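Local coordinates for protein endo-1,4-beta-xylanase (Pseudoalteromonas haloplanktis, PDB 1H12) that hydrolyses internal beta-1,4 linkages in xylan as a cold-adapted family 8 glycoside hydrolase, and may also act on cellulose and related beta-glucans, at residues S35-M40 with V88-Q93. Sequence-based numbering, arbitrary orientation.
Sequences STFDNM and VMLNKQ
F37, near the C-terminal end of helix 29-40, reaches across to L90 and K92 in the turn that follows helix 77-89. With chi1 at -175°, CG stands opposite the backbone N, and the ring extends from the helix toward that turn. F37 CB meets L90 CD1 at 3.6 Å, and the same methyl touches the near part of the ring, at CG and CD2. Further out, the aliphatic chain of K92 lies over one face. K92 CG is 3.8 Å from the ring centroid, 27° off the normal, in a CH-pi contact displaced toward the CE1-CZ side. The K92 chain bends at chi2 (-71°), and CE comes near F37 CD1. With only an alanine in place of F37, the K92 methylenes would probably lose the aromatic surface they lie on, and a gap would be likely to open beside L90. F37 also stacks on F41. At the next residue, D38 OD1 is 4.2 Å from K92 NZ, too far for a salt bridge. A Schellman motif ends helix 77-89, with N91 at positive phi as its C-prime residue; K92 then occupies the N-cap position of helix 93-107. No hydrogen bond crosses between the segments. The contact therefore rests on apolar and CH-pi packing, probably with at most a modest electrostatic attraction between D38 and K92.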
# COMPACT_ATOMS: atom_id res chain seq x y z
N SER A 35 -2.33 -11.31 16.94
CA SER A 35 -1.25 -10.74 17.77
C SER A 35 -0.46 -9.66 17.03
O SER A 35 0.04 -8.75 17.65
CB SER A 35 -0.29 -11.86 18.25
OG SER A 35 0.39 -12.46 17.19
N THR A 36 -0.33 -9.78 15.72
CA THR A 36 0.35 -8.77 14.92
C THR A 36 -0.41 -7.44 15.12
O THR A 36 0.22 -6.41 15.39
CB THR A 36 0.41 -9.18 13.49
OG1 THR A 36 1.22 -10.39 13.34
CG2 THR A 36 1.01 -8.14 12.61
N PHE A 37 -1.72 -7.44 14.95
CA PHE A 37 -2.47 -6.22 15.14
C PHE A 37 -2.34 -5.75 16.58
O PHE A 37 -2.08 -4.56 16.84
CB PHE A 37 -3.95 -6.41 14.76
CG PHE A 37 -4.73 -5.14 14.83
CD1 PHE A 37 -5.27 -4.67 16.02
CD2 PHE A 37 -4.92 -4.37 13.70
CE1 PHE A 37 -5.92 -3.43 16.07
CE2 PHE A 37 -5.59 -3.19 13.72
CZ PHE A 37 -6.09 -2.70 14.91
N ASP A 38 -2.49 -6.64 17.53
CA ASP A 38 -2.46 -6.23 18.94
C ASP A 38 -1.17 -5.61 19.33
O ASP A 38 -1.13 -4.68 20.12
CB ASP A 38 -2.74 -7.42 19.83
CG ASP A 38 -4.21 -7.88 19.78
OD1 ASP A 38 -5.04 -7.17 19.19
OD2 ASP A 38 -4.49 -9.01 20.25
N ASN A 39 -0.07 -6.13 18.79
CA ASN A 39 1.23 -5.56 19.13
C ASN A 39 1.50 -4.25 18.42
O ASN A 39 2.11 -3.33 18.97
CB ASN A 39 2.35 -6.55 18.78
CG ASN A 39 2.36 -7.78 19.63
OD1 ASN A 39 1.87 -7.76 20.72
ND2 ASN A 39 2.97 -8.89 19.08
N MET A 40 1.04 -4.12 17.16
CA MET A 40 1.20 -2.86 16.43
C MET A 40 0.35 -1.75 17.06
O MET A 40 0.75 -0.58 17.03
CB MET A 40 0.86 -3.08 14.98
CG MET A 40 0.91 -1.79 14.14
SD MET A 40 0.63 -2.20 12.40
CE MET A 40 0.25 -0.59 11.76
N VAL A 88 -10.01 -1.89 9.68
CA VAL A 88 -11.33 -2.28 9.19
C VAL A 88 -11.35 -3.77 8.85
O VAL A 88 -12.37 -4.43 9.06
CB VAL A 88 -11.84 -1.39 8.05
CG1 VAL A 88 -11.08 -1.55 6.75
CG2 VAL A 88 -13.32 -1.62 7.82
N MET A 89 -10.26 -4.33 8.36
CA MET A 89 -10.25 -5.75 8.03
C MET A 89 -10.43 -6.63 9.26
O MET A 89 -10.95 -7.75 9.14
CB MET A 89 -8.97 -6.14 7.30
CG MET A 89 -8.81 -5.49 5.91
SD MET A 89 -10.24 -5.78 4.85
CE MET A 89 -9.91 -4.55 3.63
N LEU A 90 -9.97 -6.18 10.42
CA LEU A 90 -10.09 -6.95 11.66
C LEU A 90 -11.20 -6.46 12.56
O LEU A 90 -11.34 -6.95 13.69
CB LEU A 90 -8.74 -6.99 12.36
CG LEU A 90 -7.64 -7.74 11.62
CD1 LEU A 90 -6.37 -7.69 12.39
CD2 LEU A 90 -7.99 -9.18 11.29
N ASN A 91 -12.05 -5.61 12.06
CA ASN A 91 -13.24 -5.15 12.82
C ASN A 91 -12.84 -4.33 14.05
O ASN A 91 -13.48 -4.41 15.09
CB ASN A 91 -14.19 -6.29 13.19
CG ASN A 91 -15.64 -5.98 12.87
OD1 ASN A 91 -15.95 -5.09 12.09
ND2 ASN A 91 -16.54 -6.77 13.49
N LYS A 92 -11.79 -3.51 13.90
CA LYS A 92 -11.22 -2.72 15.00
C LYS A 92 -11.66 -1.26 14.89
O LYS A 92 -10.93 -0.39 14.41
CB LYS A 92 -9.71 -2.86 15.01
CG LYS A 92 -9.22 -4.29 15.10
CD LYS A 92 -9.47 -4.90 16.46
CE LYS A 92 -8.89 -6.27 16.57
NZ LYS A 92 -9.05 -6.77 17.95
N GLN A 93 -12.90 -1.01 15.33
CA GLN A 93 -13.53 0.26 15.03
C GLN A 93 -12.96 1.45 15.76
O GLN A 93 -12.80 2.53 15.16
CB GLN A 93 -15.04 0.15 15.23
CG GLN A 93 -15.80 1.37 14.73
CD GLN A 93 -17.28 1.25 14.85
OE1 GLN A 93 -17.78 0.34 15.59
NE2 GLN A 93 -18.00 2.13 14.20